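Local coordinates for uncharacterized protein BAD_0989 (Bifidobacterium adolescentis ATCC 15703, PDB 3CYM) that is of unknown function but probably acts as a 3'-5' exonuclease related to ribonuclease D, pairing an exonuclease domain with HRDC-like helical domains, at residues Asp245-Ala248 with Arg249-Ile253; Ala239-Thr242 with Arg243-Glu246; Ile264-Val267 with Ala268-Pro272; Lys311-Met314 with Trp315-Ile318. One frame throughout, in Å; residues are numbered along the deposited sequence. Where two conformers were deposited one is given.

Contact 1: residues Asp245-Ala248 with Arg249-Ile253; sequences DELA and REYDI
Asp245 and Arg249, one helical turn apart, form the charged pair of this contact. Asp245 OD2 lies 3.1 Å from Arg249 NH1 in a salt bridge whose hydrogen bond is weak, bent to 129° at the hydrogen, and the carboxylate and guanidinium planes stand 79° apart. The arginine chain sets off with CG anti to its own N (chi1 -176°) and bends at chi3, which turns the guanidinium back toward the preceding turn. Asp245 OD1 is held separately by the hydroxyl of Tyr53, and Asp252 makes a salt bridge to Arg52.

Backbone bonds carry the helix to its end. Tyr251 N still reaches Leu247 O at 3.0 Å, but Asp252 takes a positive phi and the chain turns off in a Schellman motif: Ile253 N bonds Ala248 O at 2.9 Å, in the carbonyl plane, and Asp252 N makes the weak second bond to Arg249 O.

Among apolar groups, Leu247 CD2 lies alongside the Tyr251 ring, 4.0 Å from CE2, while Leu247 O sits at the ring's edge. Small Ala248 and branched Ile253 suit the buried side, where both pack on Leu258 of helix 255-258; Tyr251 and Ile253 also meet Ile306 of helix 304-307.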
loop_
_atom_site.group_PDB
_atom_site.type_symbol
_atom_site.label_atom_id
_atom_site.label_comp_id
_atom_site.label_asym_id
_atom_site.label_seq_id
_atom_site.Cartn_x
_atom_site.Cartn_y
_atom_site.Cartn_z
ATOM N N ASP A 245 -4.793 -17.700 8.225
ATOM C CA ASP A 245 -3.966 -16.527 8.527
ATOM C C ASP A 245 -2.855 -16.834 9.535
ATOM O O ASP A 245 -1.740 -16.338 9.397
ATOM C CB ASP A 245 -4.835 -15.370 9.026
ATOM C CG ASP A 245 -4.060 -14.074 9.167
ATOM O OD1 ASP A 245 -3.730 -13.454 8.134
ATOM O OD2 ASP A 245 -3.796 -13.675 10.317
ATOM N N GLU A 246 -3.172 -17.649 10.537
ATOM C CA GLU A 246 -2.193 -18.104 11.533
ATOM C C GLU A 246 -1.061 -18.886 10.882
ATOM O O GLU A 246 0.116 -18.584 11.095
ATOM C CB GLU A 246 -2.869 -18.992 12.579
ATOM C CG GLU A 246 -3.842 -18.273 13.482
ATOM C CD GLU A 246 -4.599 -19.214 14.391
ATOM O OE1 GLU A 246 -4.265 -20.421 14.431
ATOM O OE2 GLU A 246 -5.538 -18.738 15.065
ATOM N N LEU A 247 -1.446 -19.877 10.081
ATOM C CA LEU A 247 -0.515 -20.771 9.394
ATOM C C LEU A 247 0.279 -20.070 8.305
ATOM O O LEU A 247 1.413 -20.435 8.036
ATOM C CB LEU A 247 -1.267 -21.967 8.807
ATOM C CG LEU A 247 -1.806 -22.960 9.846
ATOM C CD1 LEU A 247 -2.843 -23.899 9.273
ATOM C CD2 LEU A 247 -0.676 -23.760 10.478
ATOM N N ALA A 248 -0.319 -19.063 7.679
ATOM C CA ALA A 248 0.371 -18.279 6.656
ATOM C C ALA A 248 1.469 -17.415 7.268
ATOM O O ALA A 248 2.525 -17.226 6.659
ATOM C CB ALA A 248 -0.608 -17.432 5.892
ATOM N N ARG A 249 1.207 -16.896 8.467
ATOM C CA ARG A 249 2.166 -16.076 9.210
ATOM C C ARG A 249 3.286 -16.943 9.783
ATOM O O ARG A 249 4.458 -16.570 9.733
ATOM C CB ARG A 249 1.453 -15.322 10.337
ATOM C CG ARG A 249 2.344 -14.354 11.120
ATOM C CD ARG A 249 1.663 -13.807 12.373
ATOM N NE ARG A 249 0.622 -12.826 12.064
ATOM C CZ ARG A 249 -0.688 -13.078 12.066
ATOM N NH1 ARG A 249 -1.546 -12.109 11.771
ATOM N NH2 ARG A 249 -1.145 -14.290 12.363
ATOM N N GLU A 250 2.904 -18.097 10.324
ATOM C CA GLU A 250 3.834 -19.045 10.930
ATOM C C GLU A 250 4.804 -19.598 9.892
ATOM O O GLU A 250 6.005 -19.711 10.159
ATOM C CB GLU A 250 3.051 -20.183 11.591
ATOM C CG GLU A 250 3.894 -21.339 12.106
ATOM C CD GLU A 250 3.060 -22.488 12.639
ATOM O OE1 GLU A 250 1.816 -22.457 12.485
ATOM O OE2 GLU A 250 3.657 -23.426 13.218
ATOM N N TYR A 251 4.278 -19.925 8.711
ATOM C CA TYR A 251 5.075 -20.518 7.638
ATOM C C TYR A 251 5.595 -19.512 6.609
ATOM O O TYR A 251 6.263 -19.904 5.650
ATOM C CB TYR A 251 4.292 -21.635 6.951
ATOM C CG TYR A 251 4.233 -22.891 7.778
ATOM C CD1 TYR A 251 5.252 -23.833 7.711
ATOM C CD2 TYR A 251 3.174 -23.131 8.641
ATOM C CE1 TYR A 251 5.213 -24.986 8.472
ATOM C CE2 TYR A 251 3.125 -24.287 9.410
ATOM C CZ TYR A 251 4.149 -25.207 9.317
ATOM O OH TYR A 251 4.117 -26.354 10.070
ATOM N N ASP A 252 5.276 -18.232 6.826
ATOM C CA ASP A 252 5.752 -17.100 6.012
ATOM C C ASP A 252 5.430 -17.279 4.522
ATOM O O ASP A 252 6.322 -17.407 3.683
ATOM C CB ASP A 252 7.246 -16.845 6.261
ATOM C CG ASP A 252 7.718 -15.521 5.705
ATOM O OD1 ASP A 252 6.871 -14.665 5.359
ATOM O OD2 ASP A 252 8.949 -15.341 5.617
ATOM N N ILE A 253 4.139 -17.295 4.214
ATOM C CA ILE A 253 3.657 -17.549 2.862
ATOM C C ILE A 253 2.330 -16.817 2.677
ATOM O O ILE A 253 1.576 -16.657 3.639
ATOM C CB ILE A 253 3.547 -19.098 2.586
ATOM C CG1 ILE A 253 3.184 -19.397 1.122
ATOM C CG2 ILE A 253 2.627 -19.781 3.604
ATOM C CD1 ILE A 253 3.155 -20.871 0.775
#

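Contact 2: residues Ala239-Thr242 with Arg243-Glu246; sequences ALWT and RRDE
Asp245 lies over one face of the Trp241 indole, one turn on along helix 231-250, the long first helix of the HRDC domain's helical bundle. From its CB the indole leaves with CG anti to the backbone N (chi1 -172°), which lays the ring system along the helix beside the residues that follow. On the five-membered ring, CD1 comes 3.5 Å from Arg244 NH1, and NE1 is only slightly farther from that same nitrogen; the two side chains cross at about a right angle with their planes 57° apart, too oblique for a stack. Farther out, CE3 and CZ3 pass beneath Asp245 CB, which stands 4.1 Å from the centroid of the six-membered ring in a CH-pi contact. At the outer rim, CH2 is 3.9 Å from Asp245 CG, and the carboxylate lies within 9° of parallel to the indole, its rotation fixed in part by the Tyr53 hydroxyl at OD1. The broad indole thus offers a face to the CB and carboxylate of Asp245, and Pro217, Trp218 and Val221 also pack against it.

Arg244 has an aliphatic stem long enough to run past this turn before its charge is met: NH2 forms a salt bridge with Asp261 and a hydrogen bond to Leu259 O. On the more exposed side, Arg243 NH1 reaches forward 3.0 Å to Glu246 OE1 in a salt bridge, with the acceptor tilted somewhat from the guanidinium plane. One ordered water, over a face of the indole, fastens Arg244 to the turn before it, accepting from Arg244 NE at 2.9 Å in the guanidinium plane and donating to Trp241 O at 3.0 Å.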
loop_
_atom_site.group_PDB
_atom_site.type_symbol
_atom_site.label_atom_id
_atom_site.label_comp_id
_atom_site.label_asym_id
_atom_site.label_seq_id
_atom_site.Cartn_x
_atom_site.Cartn_y
_atom_site.Cartn_z
ATOM N N ALA A 239 -13.824 -18.957 10.506
ATOM C CA ALA A 239 -12.946 -19.952 11.126
ATOM C C ALA A 239 -11.807 -20.372 10.193
ATOM O O ALA A 239 -10.658 -20.490 10.627
ATOM C CB ALA A 239 -13.756 -21.162 11.570
ATOM N N LEU A 240 -12.134 -20.580 8.916
ATOM C CA LEU A 240 -11.151 -20.916 7.880
ATOM C C LEU A 240 -10.157 -19.795 7.586
ATOM O O LEU A 240 -8.954 -20.053 7.501
ATOM C CB LEU A 240 -11.847 -21.338 6.586
ATOM C CG LEU A 240 -12.445 -22.749 6.530
ATOM C CD1 LEU A 240 -13.217 -22.868 5.252
ATOM C CD2 LEU A 240 -11.377 -23.835 6.596
ATOM N N TRP A 241 -10.657 -18.566 7.421
ATOM C CA TRP A 241 -9.804 -17.396 7.234
ATOM C C TRP A 241 -8.797 -17.244 8.366
ATOM O O TRP A 241 -7.624 -16.937 8.116
ATOM C CB TRP A 241 -10.624 -16.101 7.126
ATOM C CG TRP A 241 -9.784 -14.904 6.741
ATOM C CD1 TRP A 241 -9.599 -14.407 5.473
ATOM C CD2 TRP A 241 -9.007 -14.061 7.618
ATOM N NE1 TRP A 241 -8.760 -13.320 5.509
ATOM C CE2 TRP A 241 -8.382 -13.084 6.808
ATOM C CE3 TRP A 241 -8.783 -14.036 9.009
ATOM C CZ2 TRP A 241 -7.544 -12.086 7.343
ATOM C CZ3 TRP A 241 -7.939 -13.051 9.545
ATOM C CH2 TRP A 241 -7.335 -12.089 8.707
ATOM N N THR A 242 -9.273 -17.423 9.598
ATOM C CA THR A 242 -8.466 -17.226 10.799
ATOM C C THR A 242 -7.327 -18.232 10.881
ATOM O O THR A 242 -6.168 -17.840 11.076
ATOM C CB THR A 242 -9.331 -17.308 12.076
ATOM O OG1 THR A 242 -10.376 -16.333 11.999
ATOM C CG2 THR A 242 -8.496 -17.057 13.335
ATOM N N ARG A 243 -7.653 -19.515 10.728
ATOM C CA ARG A 243 -6.631 -20.557 10.784
ATOM C C ARG A 243 -5.639 -20.442 9.622
ATOM O O ARG A 243 -4.438 -20.588 9.827
ATOM C CB ARG A 243 -7.253 -21.949 10.873
ATOM C CG ARG A 243 -6.249 -23.084 11.109
ATOM C CD ARG A 243 -5.274 -22.831 12.266
ATOM N NE ARG A 243 -4.386 -23.979 12.464
ATOM C CZ ARG A 243 -3.201 -23.953 13.073
ATOM N NH1 ARG A 243 -2.686 -22.821 13.546
ATOM N NH2 ARG A 243 -2.508 -25.079 13.184
ATOM N N ARG A 244 -6.144 -20.145 8.424
ATOM C CA ARG A 244 -5.296 -19.889 7.258
ATOM C C ARG A 244 -4.332 -18.723 7.508
ATOM O O ARG A 244 -3.192 -18.767 7.076
ATOM C CB ARG A 244 -6.162 -19.616 6.021
ATOM C CG ARG A 244 -5.409 -19.453 4.709
ATOM C CD ARG A 244 -6.347 -19.053 3.588
ATOM N NE ARG A 244 -6.788 -17.660 3.666
ATOM C CZ ARG A 244 -7.433 -17.025 2.687
ATOM N NH1 ARG A 244 -7.803 -15.763 2.849
ATOM N NH2 ARG A 244 -7.709 -17.645 1.545
ATOM N N ASP A 245 -4.793 -17.700 8.225
ATOM C CA ASP A 245 -3.966 -16.527 8.527
ATOM C C ASP A 245 -2.855 -16.834 9.535
ATOM O O ASP A 245 -1.740 -16.338 9.397
ATOM C CB ASP A 245 -4.835 -15.370 9.026
ATOM C CG ASP A 245 -4.060 -14.074 9.167
ATOM O OD1 ASP A 245 -3.730 -13.454 8.134
ATOM O OD2 ASP A 245 -3.796 -13.675 10.317
ATOM N N GLU A 246 -3.172 -17.649 10.537
ATOM C CA GLU A 246 -2.193 -18.104 11.533
ATOM C C GLU A 246 -1.061 -18.886 10.882
ATOM O O GLU A 246 0.116 -18.584 11.095
ATOM C CB GLU A 246 -2.869 -18.992 12.579
ATOM C CG GLU A 246 -3.842 -18.273 13.482
ATOM C CD GLU A 246 -4.599 -19.214 14.391
ATOM O OE1 GLU A 246 -4.265 -20.421 14.431
ATOM O OE2 GLU A 246 -5.538 -18.738 15.065
HETATM O O HOH W 1 -6.155 -15.761 5.723
#

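Contact 3: residues Ile264-Val267 with Ala268-Pro272; sequences IIEV and AKRKP
The backbone of residues 264-270 is regular alpha-helix, its bonds including Lys269 N to Ile265 O at 3.0 Å, until Lys271 takes a positive phi; Lys271 N still bonds Val267 O at 2.8 Å, from 40° above the carbonyl plane, and Pro272 then leads the chain away.

The end of the helix is tied by Lys271 itself. Its chain folds back so that NZ meets Ala268 O at 3.0 Å, nearly in line with the carbonyl bond, and the same ammonium makes a salt bridge with Asp230. A long, flexible lysine can thus serve a carbonyl of the last turn and an acid elsewhere. Pro272, which has no N-H to satisfy, fits just beyond the last helical bonds, its CD 3.5 Å from Val267 O and 4.2 Å from Val267 CB.

On the outer side Glu266 and Arg270 run side by side, yet Glu266 OE1 and Arg270 NH2, at 4.1 Å, remain too far apart for a salt bridge. A water spans them instead, donating to Glu266 OE1 at 2.6 Å and accepting a longer bond from Arg270 NE in the guanidinium plane. Glu266 OE2 has its own partner in Ser283. Lys269 bends at chi4 (62°), which brings NZ 3.5 Å from the methyl CG2 of Ile265 while its charge pairs with Glu226.

The buried side is aliphatic: Ile264 meets Leu240 and Arg244, Val267 meets Leu240, and Ala268 meets Val237. The result is an amphipathic helix packed by its aliphatic side on helix 231-250, consistent with the helical bundle of an HRDC domain.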
loop_
_atom_site.group_PDB
_atom_site.type_symbol
_atom_site.label_atom_id
_atom_site.label_comp_id
_atom_site.label_asym_id
_atom_site.label_seq_id
_atom_site.Cartn_x
_atom_site.Cartn_y
_atom_site.Cartn_z
ATOM N N ILE A 264 -12.763 -22.086 0.439
ATOM C CA ILE A 264 -13.433 -21.531 1.625
ATOM C C ILE A 264 -14.943 -21.340 1.407
ATOM O O ILE A 264 -15.750 -21.864 2.178
ATOM C CB ILE A 264 -12.776 -20.190 2.090
ATOM C CG1 ILE A 264 -11.366 -20.438 2.632
ATOM C CG2 ILE A 264 -13.617 -19.493 3.162
ATOM C CD1 ILE A 264 -10.567 -19.183 2.883
ATOM N N ILE A 265 -15.310 -20.614 0.348
ATOM C CA ILE A 265 -16.720 -20.393 -0.011
ATOM C C ILE A 265 -17.430 -21.717 -0.327
ATOM O O ILE A 265 -18.546 -21.953 0.132
ATOM C CB ILE A 265 -16.856 -19.365 -1.183
ATOM C CG1 ILE A 265 -16.275 -17.993 -0.789
ATOM C CG2 ILE A 265 -18.302 -19.224 -1.662
ATOM C CD1 ILE A 265 -16.944 -17.324 0.398
ATOM N N GLU A 266 -16.757 -22.590 -1.069
ATOM C CA GLU A 266 -17.293 -23.902 -1.427
ATOM C C GLU A 266 -17.692 -24.739 -0.212
ATOM O O GLU A 266 -18.806 -25.274 -0.160
ATOM C CB GLU A 266 -16.264 -24.674 -2.244
ATOM C CG GLU A 266 -16.808 -25.250 -3.519
ATOM C CD GLU A 266 -15.843 -26.216 -4.181
ATOM O OE1 GLU A 266 -16.253 -27.367 -4.435
ATOM O OE2 GLU A 266 -14.680 -25.827 -4.448
ATOM N N VAL A 267 -16.795 -24.833 0.771
ATOM C CA VAL A 267 -17.055 -25.650 1.961
ATOM C C VAL A 267 -18.025 -24.970 2.933
ATOM O O VAL A 267 -18.689 -25.639 3.724
ATOM C CB VAL A 267 -15.751 -26.113 2.682
ATOM C CG1 VAL A 267 -14.927 -26.993 1.784
ATOM C CG2 VAL A 267 -14.934 -24.954 3.097
ATOM N N ALA A 268 -18.124 -23.645 2.852
ATOM C CA ALA A 268 -19.084 -22.898 3.664
ATOM C C ALA A 268 -20.497 -23.107 3.138
ATOM O O ALA A 268 -21.447 -23.166 3.913
ATOM C CB ALA A 268 -18.730 -21.423 3.700
ATOM N N LYS A 269 -20.617 -23.227 1.816
ATOM C CA LYS A 269 -21.869 -23.593 1.158
ATOM C C LYS A 269 -22.261 -25.030 1.486
ATOM O O LYS A 269 -23.362 -25.287 1.965
ATOM C CB LYS A 269 -21.718 -23.454 -0.356
ATOM C CG LYS A 269 -21.903 -22.053 -0.901
ATOM C CD LYS A 269 -21.429 -22.045 -2.347
ATOM C CE LYS A 269 -22.046 -20.918 -3.148
ATOM N NZ LYS A 269 -21.645 -19.604 -2.587
ATOM N N ARG A 270 -21.328 -25.953 1.267
ATOM C CA ARG A 270 -21.614 -27.379 1.325
ATOM C C ARG A 270 -21.678 -27.956 2.735
ATOM O O ARG A 270 -22.386 -28.936 2.964
ATOM C CB ARG A 270 -20.587 -28.151 0.507
ATOM C CG ARG A 270 -20.738 -28.005 -0.987
ATOM C CD ARG A 270 -20.714 -29.390 -1.602
ATOM N NE ARG A 270 -19.947 -29.452 -2.837
ATOM C CZ ARG A 270 -19.471 -30.577 -3.364
ATOM N NH1 ARG A 270 -19.666 -31.740 -2.760
ATOM N NH2 ARG A 270 -18.786 -30.534 -4.494
ATOM N N LYS A 271 -20.935 -27.346 3.661
ATOM C CA LYS A 271 -20.826 -27.805 5.059
ATOM C C LYS A 271 -20.597 -29.326 5.231
ATOM O O LYS A 271 -21.501 -30.038 5.682
ATOM C CB LYS A 271 -22.045 -27.355 5.874
ATOM C CG LYS A 271 -22.492 -25.926 5.604
ATOM C CD LYS A 271 -23.644 -25.541 6.502
ATOM C CE LYS A 271 -23.916 -24.056 6.439
ATOM N NZ LYS A 271 -24.186 -23.628 5.049
ATOM N N PRO A 272 -19.392 -29.823 4.873
ATOM C CA PRO A 272 -19.083 -31.236 5.100
ATOM C C PRO A 272 -19.068 -31.598 6.596
ATOM O O PRO A 272 -18.396 -30.944 7.390
ATOM C CB PRO A 272 -17.689 -31.391 4.481
ATOM C CG PRO A 272 -17.096 -30.016 4.518
ATOM C CD PRO A 272 -18.255 -29.104 4.265
HETATM O O HOH W 2 -18.850 -27.231 -4.872
#

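Contact 4: residues Lys311-Met314 with Trp315-Ile318; sequences KPSM and WKNI
Pro312 O accepts two backbone N-H groups from the following turn: Lys316 N at 3.1 Å, straight (160°) and in the carbonyl plane, and Trp315 N at 2.9 Å in a weak bond bent to 130°. Just before it, Lys311 O takes Met314 N at 3.1 Å. Proline suits a first turn because an N-H there would find no carbonyl of a preceding turn, so its missing hydrogen costs nothing. The extended chain of Met314 runs alongside the start of the helix and brings SD to Lys311 N, from which it accepts a long, weak bond of 3.6 Å.

This is the opening of helix 312-323, which packs against helix 231-250 of the helical bundle. With CG anti to its carbonyl carbon (chi1 -50°), the Trp315 indole swings beside the first turn, CD1 lying 3.8 Å from Lys311 O, and packs on Leu240 and Arg244 of that helix and on Leu259 and Ile284 in loops. Ile318, one turn on, sets CG1 3.3 Å from Met314 O and rests on Ala239 and Arg243, also of helix 231-250.

Lys316, bent at chi3 and chi4, curls its chain back so that CE comes 4.1 Å from Ser313 CA, while its aliphatic stem packs on Ala275 and Phe278 of helix 275-279.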
loop_
_atom_site.group_PDB
_atom_site.type_symbol
_atom_site.label_atom_id
_atom_site.label_comp_id
_atom_site.label_asym_id
_atom_site.label_seq_id
_atom_site.Cartn_x
_atom_site.Cartn_y
_atom_site.Cartn_z
ATOM N N LYS A 311 -1.921 -29.963 5.593
ATOM C CA LYS A 311 -2.739 -31.058 5.079
ATOM C C LYS A 311 -4.217 -30.686 5.087
ATOM O O LYS A 311 -4.637 -29.860 5.909
ATOM C CB LYS A 311 -2.531 -32.319 5.931
ATOM C CG LYS A 311 -1.088 -32.754 6.100
ATOM C CD LYS A 311 -0.427 -33.147 4.794
ATOM C CE LYS A 311 0.994 -33.626 5.039
ATOM N NZ LYS A 311 1.727 -33.824 3.763
ATOM N N PRO A 312 -5.009 -31.276 4.160
ATOM C CA PRO A 312 -6.470 -31.180 4.159
ATOM C C PRO A 312 -7.137 -31.398 5.519
ATOM O O PRO A 312 -8.072 -30.662 5.855
ATOM C CB PRO A 312 -6.875 -32.281 3.182
ATOM C CG PRO A 312 -5.789 -32.273 2.198
ATOM C CD PRO A 312 -4.536 -32.034 2.983
ATOM N N SER A 313 -6.636 -32.372 6.289
ATOM C CA SER A 313 -7.185 -32.714 7.603
ATOM C C SER A 313 -7.251 -31.526 8.553
ATOM O O SER A 313 -8.118 -31.474 9.420
ATOM C CB SER A 313 -6.366 -33.830 8.261
ATOM O OG SER A 313 -6.485 -35.050 7.555
ATOM N N MET A 314 -6.318 -30.583 8.394
ATOM C CA MET A 314 -6.256 -29.385 9.240
ATOM C C MET A 314 -7.432 -28.453 8.979
ATOM O O MET A 314 -7.910 -27.786 9.892
ATOM C CB MET A 314 -4.945 -28.618 9.029
ATOM C CG MET A 314 -3.675 -29.432 9.280
ATOM S SD MET A 314 -2.183 -28.513 8.841
ATOM C CE MET A 314 -0.936 -29.789 8.969
ATOM N N TRP A 315 -7.885 -28.394 7.728
ATOM C CA TRP A 315 -9.059 -27.602 7.391
ATOM C C TRP A 315 -10.327 -28.322 7.819
ATOM O O TRP A 315 -11.264 -27.684 8.268
ATOM C CB TRP A 315 -9.100 -27.263 5.903
ATOM C CG TRP A 315 -7.812 -26.684 5.377
ATOM C CD1 TRP A 315 -7.011 -27.227 4.423
ATOM C CD2 TRP A 315 -7.178 -25.461 5.785
ATOM N NE1 TRP A 315 -5.919 -26.423 4.202
ATOM C CE2 TRP A 315 -5.996 -25.331 5.024
ATOM C CE3 TRP A 315 -7.498 -24.458 6.715
ATOM C CZ2 TRP A 315 -5.132 -24.239 5.159
ATOM C CZ3 TRP A 315 -6.635 -23.375 6.851
ATOM C CH2 TRP A 315 -5.464 -23.278 6.078
ATOM N N LYS A 316 -10.326 -29.648 7.703
ATOM C CA LYS A 316 -11.442 -30.507 8.130
ATOM C C LYS A 316 -11.800 -30.299 9.607
ATOM O O LYS A 316 -12.970 -30.130 9.936
ATOM C CB LYS A 316 -11.104 -31.974 7.837
ATOM C CG LYS A 316 -12.148 -32.999 8.279
ATOM C CD LYS A 316 -11.970 -34.343 7.555
ATOM C CE LYS A 316 -10.608 -35.004 7.811
ATOM N NZ LYS A 316 -10.498 -35.589 9.180
ATOM N N ASN A 317 -10.780 -30.279 10.472
ATOM C CA ASN A 317 -10.925 -29.993 11.907
ATOM C C ASN A 317 -11.518 -28.613 12.194
ATOM O O ASN A 317 -12.268 -28.436 13.150
ATOM C CB ASN A 317 -9.562 -30.070 12.615
ATOM C CG ASN A 317 -8.982 -31.479 12.665
ATOM O OD1 ASN A 317 -9.707 -32.478 12.652
ATOM N ND2 ASN A 317 -7.650 -31.558 12.744
ATOM N N ILE A 318 -11.153 -27.634 11.376
ATOM C CA ILE A 318 -11.634 -26.267 11.535
ATOM C C ILE A 318 -13.122 -26.178 11.170
ATOM O O ILE A 318 -13.888 -25.516 11.875
ATOM C CB ILE A 318 -10.749 -25.265 10.726
ATOM C CG1 ILE A 318 -9.326 -25.200 11.307
ATOM C CG2 ILE A 318 -11.366 -23.874 10.663
ATOM C CD1 ILE A 318 -9.238 -24.806 12.789
#

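Overall arrangement
Contacts 1 and 2 are successive turns of helix 231-250, their centres 9 Å apart, and share Asp245 and Glu246. Contact 2 touches both contact 3 and contact 4, whose centres lie about 15 Å and 11 Å from its own. It meets contact 3 through Leu240 CD1 and Val267 CG2, 3.5 Å apart, and contact 4 through Arg244 CA and Trp315 CH2 at 3.6 Å. That same CH2 of Trp315 also reaches Leu247 CD1 of contact 1, at 4.2 Å. Contacts 3 and 4 do not touch, their nearest atoms about 6 Å apart. None of the four includes the sodium ligands Asp44, Glu46 and Asp172 of the exonuclease domain.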